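Long-range contacts in beta-Lactamase/D-Alanine Carboxypeptidase (Pseudomonas syringae pv. tomato, PDB 5EVI), which probably hydrolyses beta-lactam antibiotics, adding water across the lactam amide to give a substituted beta-amino acid, as expected of a class C beta-lactamase: residues I69-T74 against Y154-I159; G119-Q124 against D137-W142; A177-L182 against S190-V195. One frame throughout, in Å; residues are numbered along the deposited sequence.

Contact 1 (I69-T74 against Y154-I159); sequences ISKTFT and YANPSI
Lys71, in the first turn of helix 70-83, faces Ile159, in the first turn of helix 156-169, with their CA atoms 7.0 Å apart, the closest backbone approach of the two segments. The lysine carries the contact. Its chain runs out extended and bends only at the last torsion (chi4 77°), which brings NZ between Tyr154 OH and Asn156 OD1. NZ gives Asn156 OD1 a short hydrogen bond of 2.6 Å, lying nearly along the axis of the amide carbonyl (C=O...N 168°), and a second of 2.9 Å to Tyr154 OH, whose side chain comes from the opposite direction. A long, flexible amine suits this place because it can meet several polar groups at once while its methylenes pack on Ile159: CE rests 3.5 Å from Ile159 CG1, the two side chains crossing at about a right angle. Farther along, Thr74 CG2 lies 4.2 Å from Ile159 CG2, and Thr74 OG1 bonds the carbonyl of Glu224. Ser68 OG joins both Lys71 NZ and Tyr154 OH. This is consistent with the active-site SxxK and YxN motifs of the family; a sulfate ion, probably from the crystallisation liquor, lies beside Tyr154 and may mark the pocket. Asn156 also touches helix 222-226, while helix 174-186 packs on the far part of segment 69-74 through Phe73 and Thr74.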
ATOM      1  N   ILE A  69       2.703  -0.676  -1.301  1.00 11.51           N
ATOM      2  CA  ILE A  69       1.324  -0.512  -1.755  1.00 11.47           C
ATOM      3  C   ILE A  69       0.498  -1.767  -1.391  1.00 11.49           C
ATOM      4  O   ILE A  69      -0.704  -1.652  -1.125  1.00 11.77           O
ATOM      5  CB  ILE A  69       1.251  -0.173  -3.263  1.00 11.34           C
ATOM      6  CG1 ILE A  69       1.747   1.258  -3.507  1.00 11.25           C
ATOM      7  CG2 ILE A  69      -0.160  -0.335  -3.819  1.00 11.33           C
ATOM      8  CD1 ILE A  69       2.289   1.500  -4.902  1.00 11.09           C
ATOM      9  N   SER A  70       1.145  -2.938  -1.324  1.00 11.61           N
ATOM     10  CA  SER A  70       0.535  -4.185  -0.783  1.00 12.00           C
ATOM     11  C   SER A  70      -0.246  -3.998   0.515  1.00 12.32           C
ATOM     12  O   SER A  70      -1.272  -4.670   0.722  1.00 12.76           O
ATOM     13  CB  SER A  70       1.608  -5.259  -0.538  1.00 11.92           C
ATOM     14  OG  SER A  70       2.347  -5.524  -1.731  1.00 11.90           O
ATOM     15  N   LYS A  71       0.273  -3.117   1.381  1.00 12.58           N
ATOM     16  CA  LYS A  71      -0.294  -2.831   2.697  1.00 12.69           C
ATOM     17  C   LYS A  71      -1.720  -2.331   2.622  1.00 12.73           C
ATOM     18  O   LYS A  71      -2.505  -2.575   3.551  1.00 12.60           O
ATOM     19  CB  LYS A  71       0.524  -1.797   3.452  1.00 12.88           C
ATOM     20  CG  LYS A  71       1.942  -2.213   3.746  1.00 13.23           C
ATOM     21  CD  LYS A  71       2.564  -1.209   4.713  1.00 13.45           C
ATOM     22  CE  LYS A  71       3.763  -1.794   5.427  1.00 13.79           C
ATOM     23  NZ  LYS A  71       4.948  -1.819   4.549  1.00 13.78           N
ATOM     24  N   THR A  72      -2.050  -1.613   1.549  1.00 12.50           N
ATOM     25  CA  THR A  72      -3.415  -1.088   1.337  1.00 12.77           C
ATOM     26  C   THR A  72      -4.408  -2.207   1.051  1.00 13.27           C
ATOM     27  O   THR A  72      -5.571  -2.128   1.484  1.00 13.82           O
ATOM     28  CB  THR A  72      -3.488  -0.043   0.190  1.00 12.74           C
ATOM     29  OG1 THR A  72      -3.029  -0.617  -1.035  1.00 12.85           O
ATOM     30  CG2 THR A  72      -2.701   1.197   0.508  1.00 12.83           C
ATOM     31  N   PHE A  73      -3.944  -3.260   0.377  1.00 13.31           N
ATOM     32  CA  PHE A  73      -4.750  -4.474   0.212  1.00 13.67           C
ATOM     33  C   PHE A  73      -4.888  -5.261   1.501  1.00 13.24           C
ATOM     34  O   PHE A  73      -5.963  -5.731   1.789  1.00 13.34           O
ATOM     35  CB  PHE A  73      -4.170  -5.391  -0.849  1.00 13.89           C
ATOM     36  CG  PHE A  73      -4.375  -4.910  -2.250  1.00 14.54           C
ATOM     37  CD1 PHE A  73      -5.615  -4.992  -2.860  1.00 14.74           C
ATOM     38  CD2 PHE A  73      -3.317  -4.371  -2.960  1.00 14.75           C
ATOM     39  CE1 PHE A  73      -5.791  -4.555  -4.167  1.00 14.94           C
ATOM     40  CE2 PHE A  73      -3.477  -3.949  -4.263  1.00 15.07           C
ATOM     41  CZ  PHE A  73      -4.714  -4.037  -4.877  1.00 14.94           C
ATOM     42  N   THR A  74      -3.807  -5.365   2.286  1.00 13.17           N
ATOM     43  CA  THR A  74      -3.850  -5.979   3.610  1.00 12.97           C
ATOM     44  C   THR A  74      -4.886  -5.261   4.468  1.00 12.42           C
ATOM     45  O   THR A  74      -5.740  -5.906   5.128  1.00 12.48           O
ATOM     46  CB  THR A  74      -2.452  -5.921   4.276  1.00 13.12           C
ATOM     47  OG1 THR A  74      -1.547  -6.715   3.502  1.00 13.61           O
ATOM     48  CG2 THR A  74      -2.462  -6.412   5.704  1.00 13.55           C
ATOM     49  N   TYR A 154       6.665   3.447  11.319  1.00 12.81           N
ATOM     50  CA  TYR A 154       6.348   2.637  10.133  1.00 12.37           C
ATOM     51  C   TYR A 154       7.023   1.279  10.159  1.00 12.25           C
ATOM     52  O   TYR A 154       8.243   1.189  10.306  1.00 11.68           O
ATOM     53  CB  TYR A 154       6.768   3.361   8.866  1.00 12.41           C
ATOM     54  CG  TYR A 154       6.265   2.722   7.602  1.00 12.55           C
ATOM     55  CD1 TYR A 154       4.978   2.983   7.133  1.00 12.69           C
ATOM     56  CD2 TYR A 154       7.097   1.935   6.830  1.00 12.72           C
ATOM     57  CE1 TYR A 154       4.539   2.455   5.933  1.00 12.77           C
ATOM     58  CE2 TYR A 154       6.658   1.355   5.670  1.00 13.02           C
ATOM     59  CZ  TYR A 154       5.385   1.633   5.216  1.00 13.05           C
ATOM     60  OH  TYR A 154       4.983   1.061   4.045  1.00 14.15           O
ATOM     61  N   ALA A 155       6.250   0.212   9.947  1.00 12.14           N
ATOM     62  CA  ALA A 155       6.818  -1.103  10.252  1.00 12.35           C
ATOM     63  C   ALA A 155       6.067  -2.285   9.660  1.00 12.58           C
ATOM     64  O   ALA A 155       4.858  -2.393   9.787  1.00 12.46           O
ATOM     65  CB  ALA A 155       7.021  -1.272  11.764  1.00 12.27           C
ATOM     66  N   ASN A 156       6.811  -3.168   9.001  1.00 13.00           N
ATOM     67  CA  ASN A 156       6.225  -4.372   8.426  1.00 13.38           C
ATOM     68  C   ASN A 156       5.696  -5.391   9.501  1.00 13.57           C
ATOM     69  O   ASN A 156       4.668  -6.035   9.251  1.00 13.49           O
ATOM     70  CB  ASN A 156       7.203  -5.022   7.411  1.00 13.63           C
ATOM     71  CG  ASN A 156       7.386  -4.206   6.129  1.00 13.96           C
ATOM     72  OD1 ASN A 156       6.565  -3.376   5.779  1.00 14.50           O
ATOM     73  ND2 ASN A 156       8.428  -4.509   5.377  1.00 14.06           N
ATOM     74  N   PRO A 157       6.375  -5.541  10.679  1.00 13.87           N
ATOM     75  CA  PRO A 157       5.858  -6.479  11.687  1.00 14.04           C
ATOM     76  C   PRO A 157       4.420  -6.277  12.102  1.00 14.22           C
ATOM     77  O   PRO A 157       3.659  -7.241  12.141  1.00 13.96           O
ATOM     78  CB  PRO A 157       6.786  -6.252  12.890  1.00 14.05           C
ATOM     79  CG  PRO A 157       8.072  -5.905  12.264  1.00 14.07           C
ATOM     80  CD  PRO A 157       7.763  -5.150  11.007  1.00 13.80           C
ATOM     81  N   SER A 158       4.063  -5.029  12.413  1.00 14.53           N
ATOM     82  CA  SER A 158       2.726  -4.689  12.868  1.00 14.60           C
ATOM     83  C   SER A 158       1.713  -4.775  11.734  1.00 14.83           C
ATOM     84  O   SER A 158       0.645  -5.361  11.915  1.00 14.91           O
ATOM     85  CB  SER A 158       2.713  -3.301  13.512  1.00 14.78           C
ATOM     86  OG  SER A 158       3.506  -2.396  12.786  1.00 14.57           O
ATOM     87  N   ILE A 159       2.027  -4.196  10.566  1.00 14.83           N
ATOM     88  CA  ILE A 159       1.136  -4.327   9.404  1.00 14.70           C
ATOM     89  C   ILE A 159       0.932  -5.808   9.102  1.00 14.03           C
ATOM     90  O   ILE A 159      -0.182  -6.247   8.921  1.00 13.85           O
ATOM     91  CB  ILE A 159       1.663  -3.641   8.101  1.00 15.61           C
ATOM     92  CG1 ILE A 159       1.527  -2.113   8.158  1.00 16.03           C
ATOM     93  CG2 ILE A 159       0.891  -4.150   6.887  1.00 15.74           C
ATOM     94  CD1 ILE A 159       0.128  -1.576   7.976  1.00 16.35           C
TER

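Contact 2 (G119-Q124 against D137-W142); sequences GGFPIQ and DYFKAW
Trp142 and Phe121 stack on each other at the centre of this contact, and Tyr138 packs beside them. The phenyl ring lies almost parallel to the five-membered ring of the indole in an offset stack, with planes 8° apart and centroids separated by 4.1 Å. Phe121 CE1 comes within 3.3 Å of Trp142 NE1, over one face of the indole, the rings being displaced rather than centred. Tryptophan suits the place because it offers a broad face and a polar edge together: while the face receives Phe121, NE1 donates to Gly120 O at 2.7 Å. That bond is nearly straight (160° at the hydrogen) and its acceptor lies in the ring plane, so stack and bond together fix the rotation of the indole. With CG anti to the backbone N (chi1 176°), Trp142, just past helix 132-140, points its indole toward the 119-124 loop. Further round the same edge, CZ2 sits 3.6 Å from Gly119 CA, where a CB would collide with the indole; at both Gly119 and Gly120 it would also press on the preceding carbonyl, so glycine suits both. Tyr138 extends its hydroxyl to the edge of the phenyl ring, OH lying 3.7 Å from Phe121 CD1 and 3.3 Å from Pro122 CD. Phe139 adds apolar contact, its CE1 4.2 Å from Phe121 CE1. The contact packs the 119-124 loop against the last turn of helix 132-140 and the chain just beyond, with Leu105 of helix 104-107 touching Phe121, Phe139 and Trp142, and Pro157 and Ser158 of helix 156-169 meeting Phe121.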
ATOM      1  N   GLY A 119       3.119   0.753  19.373  1.00 15.52           N
ATOM      2  CA  GLY A 119       4.136   0.920  20.448  1.00 15.77           C
ATOM      3  C   GLY A 119       5.610   0.940  20.137  1.00 15.65           C
ATOM      4  O   GLY A 119       6.416   1.095  21.076  1.00 15.90           O
ATOM      5  N   GLY A 120       5.972   0.812  18.856  1.00 15.43           N
ATOM      6  CA  GLY A 120       7.366   0.765  18.423  1.00 15.50           C
ATOM      7  C   GLY A 120       7.740  -0.607  17.889  1.00 15.51           C
ATOM      8  O   GLY A 120       7.669  -1.619  18.625  1.00 15.77           O
ATOM      9  N   PHE A 121       8.138  -0.649  16.615  1.00 15.57           N
ATOM     10  CA  PHE A 121       8.682  -1.852  15.993  1.00 15.87           C
ATOM     11  C   PHE A 121       9.823  -1.432  15.092  1.00 15.76           C
ATOM     12  O   PHE A 121       9.894  -0.265  14.698  1.00 16.17           O
ATOM     13  CB  PHE A 121       7.615  -2.602  15.152  1.00 15.86           C
ATOM     14  CG  PHE A 121       6.524  -3.234  15.970  1.00 15.95           C
ATOM     15  CD1 PHE A 121       6.652  -4.536  16.454  1.00 15.88           C
ATOM     16  CD2 PHE A 121       5.362  -2.548  16.245  1.00 16.01           C
ATOM     17  CE1 PHE A 121       5.644  -5.107  17.229  1.00 16.32           C
ATOM     18  CE2 PHE A 121       4.342  -3.119  16.981  1.00 16.08           C
ATOM     19  CZ  PHE A 121       4.486  -4.396  17.496  1.00 16.06           C
ATOM     20  N   PRO A 122      10.756  -2.353  14.812  1.00 15.58           N
ATOM     21  CA  PRO A 122      11.716  -2.119  13.740  1.00 15.43           C
ATOM     22  C   PRO A 122      10.990  -2.247  12.392  1.00 15.14           C
ATOM     23  O   PRO A 122       9.906  -2.863  12.312  1.00 14.69           O
ATOM     24  CB  PRO A 122      12.749  -3.220  13.964  1.00 15.73           C
ATOM     25  CG  PRO A 122      11.969  -4.332  14.533  1.00 15.84           C
ATOM     26  CD  PRO A 122      10.901  -3.708  15.390  1.00 15.72           C
ATOM     27  N   ILE A 123      11.527  -1.610  11.363  1.00 15.00           N
ATOM     28  CA  ILE A 123      10.839  -1.618  10.077  1.00 15.46           C
ATOM     29  C   ILE A 123      10.717  -3.039   9.501  1.00 15.44           C
ATOM     30  O   ILE A 123       9.671  -3.383   8.958  1.00 15.53           O
ATOM     31  CB  ILE A 123      11.443  -0.612   9.076  1.00 15.66           C
ATOM     32  CG1 ILE A 123      10.468  -0.373   7.904  1.00 16.07           C
ATOM     33  CG2 ILE A 123      12.846  -1.021   8.649  1.00 15.80           C
ATOM     34  CD1 ILE A 123      10.664   0.965   7.212  1.00 16.34           C
ATOM     35  N   GLN A 124      11.751  -3.869   9.662  1.00 15.55           N
ATOM     36  CA  GLN A 124      11.670  -5.270   9.239  1.00 15.86           C
ATOM     37  C   GLN A 124      11.500  -6.223  10.403  1.00 15.79           C
ATOM     38  O   GLN A 124      11.973  -5.956  11.512  1.00 14.89           O
ATOM     39  CB  GLN A 124      12.923  -5.670   8.448  1.00 16.61           C
ATOM     40  CG  GLN A 124      13.265  -4.794   7.252  1.00 16.83           C
ATOM     41  CD  GLN A 124      12.144  -4.714   6.212  1.00 17.23           C
ATOM     42  OE1 GLN A 124      11.955  -3.677   5.577  1.00 18.24           O
ATOM     43  NE2 GLN A 124      11.404  -5.807   6.024  1.00 17.68           N
ATOM     44  N   ASP A 137       6.651 -16.085  19.203  1.00 24.75           N
ATOM     45  CA  ASP A 137       7.518 -15.790  20.357  1.00 23.87           C
ATOM     46  C   ASP A 137       8.020 -14.335  20.387  1.00 22.11           C
ATOM     47  O   ASP A 137       8.052 -13.709  21.448  1.00 21.56           O
ATOM     48  CB  ASP A 137       8.740 -16.738  20.387  1.00 24.71           C
ATOM     49  CG  ASP A 137       8.362 -18.213  20.626  1.00 25.48           C
ATOM     50  OD1 ASP A 137       7.301 -18.494  21.241  1.00 27.18           O
ATOM     51  OD2 ASP A 137       9.136 -19.093  20.186  1.00 26.14           O
ATOM     52  N   TYR A 138       8.408 -13.802  19.226  1.00 20.13           N
ATOM     53  CA  TYR A 138       8.758 -12.376  19.102  1.00 18.77           C
ATOM     54  C   TYR A 138       7.637 -11.416  19.563  1.00 18.19           C
ATOM     55  O   TYR A 138       7.879 -10.520  20.383  1.00 17.44           O
ATOM     56  CB  TYR A 138       9.222 -12.061  17.661  1.00 18.59           C
ATOM     57  CG  TYR A 138       9.396 -10.584  17.409  1.00 18.51           C
ATOM     58  CD1 TYR A 138      10.448  -9.870  18.016  1.00 18.51           C
ATOM     59  CD2 TYR A 138       8.503  -9.887  16.586  1.00 18.36           C
ATOM     60  CE1 TYR A 138      10.589  -8.504  17.801  1.00 18.66           C
ATOM     61  CE2 TYR A 138       8.641  -8.522  16.370  1.00 18.48           C
ATOM     62  CZ  TYR A 138       9.678  -7.837  16.991  1.00 18.54           C
ATOM     63  OH  TYR A 138       9.819  -6.487  16.778  1.00 18.78           O
ATOM     64  N   PHE A 139       6.424 -11.608  19.033  1.00 17.75           N
ATOM     65  CA  PHE A 139       5.258 -10.832  19.450  1.00 18.07           C
ATOM     66  C   PHE A 139       4.923 -11.063  20.912  1.00 19.12           C
ATOM     67  O   PHE A 139       4.471 -10.148  21.556  1.00 20.01           O
ATOM     68  CB  PHE A 139       4.015 -11.147  18.627  1.00 17.47           C
ATOM     69  CG  PHE A 139       4.063 -10.645  17.216  1.00 16.85           C
ATOM     70  CD1 PHE A 139       4.332  -9.301  16.942  1.00 16.59           C
ATOM     71  CD2 PHE A 139       3.802 -11.501  16.162  1.00 16.74           C
ATOM     72  CE1 PHE A 139       4.373  -8.821  15.635  1.00 16.40           C
ATOM     73  CE2 PHE A 139       3.825 -11.024  14.852  1.00 16.59           C
ATOM     74  CZ  PHE A 139       4.109  -9.682  14.594  1.00 16.41           C
ATOM     75  N   LYS A 140       5.128 -12.279  21.410  1.00 20.24           N
ATOM     76  CA  LYS A 140       4.917 -12.564  22.835  1.00 20.98           C
ATOM     77  C   LYS A 140       5.906 -11.775  23.686  1.00 21.26           C
ATOM     78  O   LYS A 140       5.523 -11.197  24.699  1.00 21.43           O
ATOM     79  CB  LYS A 140       5.059 -14.054  23.120  1.00 21.74           C
ATOM     80  CG  LYS A 140       3.904 -14.917  22.637  1.00 22.25           C
ATOM     81  CD  LYS A 140       4.151 -16.353  23.081  1.00 22.85           C
ATOM     82  CE  LYS A 140       3.251 -17.348  22.388  1.00 23.39           C
ATOM     83  NZ  LYS A 140       3.669 -18.706  22.826  1.00 24.11           N
ATOM     84  N   ALA A 141       7.170 -11.746  23.250  1.00 21.07           N
ATOM     85  CA  ALA A 141       8.244 -11.087  23.975  1.00 21.44           C
ATOM     86  C   ALA A 141       8.354  -9.576  23.705  1.00 21.60           C
ATOM     87  O   ALA A 141       9.262  -8.934  24.225  1.00 21.77           O
ATOM     88  CB  ALA A 141       9.571 -11.756  23.654  1.00 21.35           C
ATOM     89  N   TRP A 142       7.459  -9.013  22.894  1.00 21.36           N
ATOM     90  CA  TRP A 142       7.531  -7.580  22.586  1.00 21.45           C
ATOM     91  C   TRP A 142       7.131  -6.711  23.765  1.00 21.64           C
ATOM     92  O   TRP A 142       6.175  -7.004  24.450  1.00 21.54           O
ATOM     93  CB  TRP A 142       6.626  -7.276  21.396  1.00 20.94           C
ATOM     94  CG  TRP A 142       6.509  -5.830  20.985  1.00 20.56           C
ATOM     95  CD1 TRP A 142       7.336  -5.152  20.152  1.00 20.31           C
ATOM     96  CD2 TRP A 142       5.467  -4.920  21.341  1.00 20.34           C
ATOM     97  NE1 TRP A 142       6.890  -3.878  19.970  1.00 20.15           N
ATOM     98  CE2 TRP A 142       5.733  -3.704  20.671  1.00 20.03           C
ATOM     99  CE3 TRP A 142       4.321  -5.016  22.151  1.00 19.92           C
ATOM    100  CZ2 TRP A 142       4.922  -2.577  20.805  1.00 19.77           C
ATOM    101  CZ3 TRP A 142       3.509  -3.910  22.270  1.00 20.40           C
ATOM    102  CH2 TRP A 142       3.806  -2.698  21.584  1.00 19.94           C
TER

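Contact 3 (A177-L182 against S190-V195); sequences AMQQRL and STYVNV
Gln179 reaches from its helix to the backbone of Val193 and Asn194, and its carboxamide makes every hydrogen bond of the contact. OE1 takes the amide hydrogen of Asn194 N at 2.7 Å in a nearly straight bond (168°), with the donor tilted from the carbonyl plane. Val193 N also points to this oxygen at 3.0 Å, but the bend at its hydrogen makes the bond weak. One side-chain oxygen therefore gathers two successive peptide N-H groups where the chain leaves its short strand. The other half of the amide turns back to the same residue: Gln179 NE2 gives a weak, long bond of 3.5 Å to Asn194 O. Glutamine suits the site because its terminal amide holds an acceptor and a donor next to each other, so one group can meet both the N-H groups and the carbonyl, and because its chain, extended beyond CG (chi2 -168°), lets it reach that far from the helix. NE2 also lies at the edge of the Tyr192 ring, 3.6 Å from CD1, with amide and ring planes 70° apart. The link joins helix 174-186 to the chain just past the short, weakly bonded strand 191-192, an outer strand of a small three-stranded antiparallel sheet within the beta-lactamase fold. Beside the polar centre, Met178, present as selenomethionine, brings CE to 4.4 Å from Val193 CG2, a loose apolar touch. The helix makes a wider pi-type turn here, in which Leu182 N bonds Ala177 O at 3.0 Å. Behind it lies helix 70-83, where Trp80 meets Leu182. On the strand side, Tyr192 pairs through its backbone with Lys229, whose NZ bonds Val193 O, while Asp234 and Ser230 hold the hydroxyl of Thr191.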
ATOM      1  N   ALA A 177      -7.133 -15.942   1.295  1.00 19.33           N
ATOM      2  CA  ALA A 177      -8.013 -14.808   1.550  1.00 18.87           C
ATOM      3  C   ALA A 177      -7.802 -13.667   0.528  1.00 18.19           C
ATOM      4  O   ALA A 177      -8.756 -13.023   0.101  1.00 18.02           O
ATOM      5  CB  ALA A 177      -7.845 -14.292   2.978  1.00 18.75           C
HETATM    6  N   MSE A 178      -6.562 -13.441   0.124  1.00 17.56           N
HETATM    7  CA  MSE A 178      -6.264 -12.400  -0.880  1.00 17.23           C
HETATM    8  C   MSE A 178      -6.614 -12.890  -2.271  1.00 17.89           C
HETATM    9  O   MSE A 178      -7.432 -12.274  -2.973  1.00 17.60           O
HETATM   10  CB  MSE A 178      -4.773 -12.007  -0.814  1.00 16.17           C
HETATM   11  CG  MSE A 178      -4.350 -11.430   0.531  1.00 15.56           C
HETATM   12 SE   MSE A 178      -4.832  -9.535   0.708  0.25 14.56          SE
HETATM   13  CE  MSE A 178      -3.184  -9.006  -0.237  1.00 14.62           C
ATOM     14  N   GLN A 179      -6.039 -14.008  -2.682  1.00 19.10           N
ATOM     15  CA  GLN A 179      -6.126 -14.414  -4.097  1.00 19.70           C
ATOM     16  C   GLN A 179      -7.439 -15.089  -4.506  1.00 20.31           C
ATOM     17  O   GLN A 179      -7.817 -14.970  -5.650  1.00 19.68           O
ATOM     18  CB  GLN A 179      -4.924 -15.268  -4.533  1.00 20.43           C
ATOM     19  CG  GLN A 179      -3.657 -14.450  -4.664  1.00 20.92           C
ATOM     20  CD  GLN A 179      -2.512 -15.172  -5.370  1.00 21.43           C
ATOM     21  OE1 GLN A 179      -1.404 -15.168  -4.872  1.00 22.27           O
ATOM     22  NE2 GLN A 179      -2.781 -15.793  -6.522  1.00 22.18           N
ATOM     23  N   GLN A 180      -8.122 -15.780  -3.597  1.00 20.92           N
ATOM     24  CA  GLN A 180      -9.387 -16.443  -3.950  1.00 22.11           C
ATOM     25  C   GLN A 180     -10.630 -15.695  -3.458  1.00 21.52           C
ATOM     26  O   GLN A 180     -11.737 -16.037  -3.884  1.00 22.25           O
ATOM     27  CB  GLN A 180      -9.421 -17.890  -3.447  1.00 23.67           C
ATOM     28  CG  GLN A 180      -8.144 -18.695  -3.641  1.00 25.01           C
ATOM     29  CD  GLN A 180      -7.964 -19.220  -5.042  1.00 26.59           C
ATOM     30  OE1 GLN A 180      -7.094 -18.762  -5.776  1.00 27.42           O
ATOM     31  NE2 GLN A 180      -8.772 -20.218  -5.412  1.00 28.04           N
ATOM     32  N   ARG A 181     -10.476 -14.710  -2.555  1.00 20.33           N
ATOM     33  CA  ARG A 181     -11.618 -13.903  -2.093  1.00 19.78           C
ATOM     34  C   ARG A 181     -11.511 -12.411  -2.424  1.00 18.00           C
ATOM     35  O   ARG A 181     -12.316 -11.923  -3.225  1.00 17.45           O
ATOM     36  CB  ARG A 181     -11.897 -14.150  -0.603  1.00 20.97           C
ATOM     37  CG  ARG A 181     -12.140 -15.628  -0.251  1.00 22.33           C
ATOM     38  CD  ARG A 181     -13.346 -16.222  -0.973  1.00 23.38           C
ATOM     39  NE  ARG A 181     -13.533 -17.631  -0.586  1.00 24.81           N
ATOM     40  CZ  ARG A 181     -14.667 -18.186  -0.155  1.00 25.56           C
ATOM     41  NH1 ARG A 181     -15.805 -17.496  -0.078  1.00 26.62           N
ATOM     42  NH2 ARG A 181     -14.673 -19.478   0.178  1.00 26.14           N
ATOM     43  N   LEU A 182     -10.523 -11.701  -1.867  1.00 16.76           N
ATOM     44  CA  LEU A 182     -10.469 -10.231  -1.983  1.00 15.81           C
ATOM     45  C   LEU A 182     -10.251  -9.786  -3.417  1.00 15.26           C
ATOM     46  O   LEU A 182     -11.050  -9.014  -3.923  1.00 15.20           O
ATOM     47  CB  LEU A 182      -9.391  -9.553  -1.110  1.00 15.57           C
ATOM     48  CG  LEU A 182      -9.455  -7.984  -1.090  1.00 15.23           C
ATOM     49  CD1 LEU A 182     -10.849  -7.408  -0.883  1.00 15.00           C
ATOM     50  CD2 LEU A 182      -8.557  -7.437   0.009  1.00 15.12           C
ATOM     51  N   SER A 190      -5.533  -9.907 -12.490  1.00 19.31           N
ATOM     52  CA  SER A 190      -4.076 -10.017 -12.736  1.00 18.55           C
ATOM     53  C   SER A 190      -3.301  -9.403 -11.565  1.00 18.06           C
ATOM     54  O   SER A 190      -2.371  -8.618 -11.763  1.00 18.54           O
ATOM     55  CB  SER A 190      -3.697  -9.291 -14.036  1.00 18.71           C
ATOM     56  OG  SER A 190      -2.293  -9.366 -14.284  1.00 19.14           O
ATOM     57  N   THR A 191      -3.728  -9.731 -10.343  1.00 16.87           N
ATOM     58  CA  THR A 191      -3.110  -9.219  -9.118  1.00 16.56           C
ATOM     59  C   THR A 191      -2.849 -10.448  -8.237  1.00 16.47           C
ATOM     60  O   THR A 191      -3.733 -11.291  -8.093  1.00 16.45           O
ATOM     61  CB  THR A 191      -4.036  -8.200  -8.441  1.00 16.01           C
ATOM     62  OG1 THR A 191      -4.227  -7.087  -9.315  1.00 15.49           O
ATOM     63  CG2 THR A 191      -3.467  -7.688  -7.102  1.00 15.91           C
ATOM     64  N   TYR A 192      -1.634 -10.552  -7.685  1.00 17.22           N
ATOM     65  CA  TYR A 192      -1.110 -11.810  -7.124  1.00 17.64           C
ATOM     66  C   TYR A 192      -0.207 -11.565  -5.931  1.00 18.07           C
ATOM     67  O   TYR A 192       0.563 -10.619  -5.936  1.00 18.13           O
ATOM     68  CB  TYR A 192      -0.245 -12.515  -8.171  1.00 17.97           C
ATOM     69  CG  TYR A 192      -0.986 -12.832  -9.419  1.00 18.23           C
ATOM     70  CD1 TYR A 192      -2.022 -13.764  -9.391  1.00 18.90           C
ATOM     71  CD2 TYR A 192      -0.701 -12.183 -10.620  1.00 18.47           C
ATOM     72  CE1 TYR A 192      -2.741 -14.071 -10.510  1.00 18.93           C
ATOM     73  CE2 TYR A 192      -1.427 -12.485 -11.773  1.00 18.99           C
ATOM     74  CZ  TYR A 192      -2.444 -13.439 -11.700  1.00 19.14           C
ATOM     75  OH  TYR A 192      -3.192 -13.747 -12.798  1.00 20.49           O
ATOM     76  N   VAL A 193      -0.277 -12.428  -4.927  1.00 19.00           N
ATOM     77  CA  VAL A 193       0.868 -12.614  -4.042  1.00 20.15           C
ATOM     78  C   VAL A 193       1.801 -13.616  -4.752  1.00 22.12           C
ATOM     79  O   VAL A 193       2.984 -13.307  -4.983  1.00 23.18           O
ATOM     80  CB  VAL A 193       0.452 -13.003  -2.605  1.00 20.22           C
ATOM     81  CG1 VAL A 193       1.653 -13.481  -1.772  1.00 20.36           C
ATOM     82  CG2 VAL A 193      -0.183 -11.798  -1.925  1.00 20.28           C
ATOM     83  N   ASN A 194       1.252 -14.774  -5.133  1.00 23.19           N
ATOM     84  CA  ASN A 194       1.972 -15.831  -5.868  1.00 24.56           C
ATOM     85  C   ASN A 194       1.602 -15.875  -7.343  1.00 24.65           C
ATOM     86  O   ASN A 194       0.473 -16.236  -7.716  1.00 24.64           O
ATOM     87  CB  ASN A 194       1.691 -17.196  -5.241  1.00 26.18           C
ATOM     88  CG  ASN A 194       2.254 -17.322  -3.846  1.00 27.00           C
ATOM     89  OD1 ASN A 194       3.462 -17.468  -3.664  1.00 29.18           O
ATOM     90  ND2 ASN A 194       1.384 -17.260  -2.844  1.00 28.36           N
ATOM     91  N   VAL A 195       2.564 -15.532  -8.185  1.00 25.11           N
ATOM     92  CA  VAL A 195       2.357 -15.420  -9.615  1.00 25.69           C
ATOM     93  C   VAL A 195       2.385 -16.840 -10.213  1.00 26.44           C
ATOM     94  O   VAL A 195       3.403 -17.503 -10.106  1.00 26.89           O
ATOM     95  CB  VAL A 195       3.461 -14.558 -10.270  1.00 25.75           C
ATOM     96  CG1 VAL A 195       3.272 -14.486 -11.775  1.00 25.63           C
ATOM     97  CG2 VAL A 195       3.465 -13.157  -9.672  1.00 25.93           C
TER

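Overall arrangement
From the N terminus, the chain enters helix 70-83, the first side of contact 1, and some 80 residues pass before helix 156-169 returns to close that loop. Contact 2 is nested inside it, closing a much shorter loop as helix 132-140 comes back to segment 119-124. The two meet directly: Asn156 N probably bonds Ile123 O, and Ala155 packs on Pro122. Contact 3 follows in series and closes a short loop of seven intervening residues, from helix 174-186 to segment 190-195. It adjoins contact 1 along helix 70-83 but stays about 15 Å from contact 2 at the nearest atoms. Contact 1 thus lies between the other two, touching the 119-124 loop of contact 2 and helix 174-186 of contact 3.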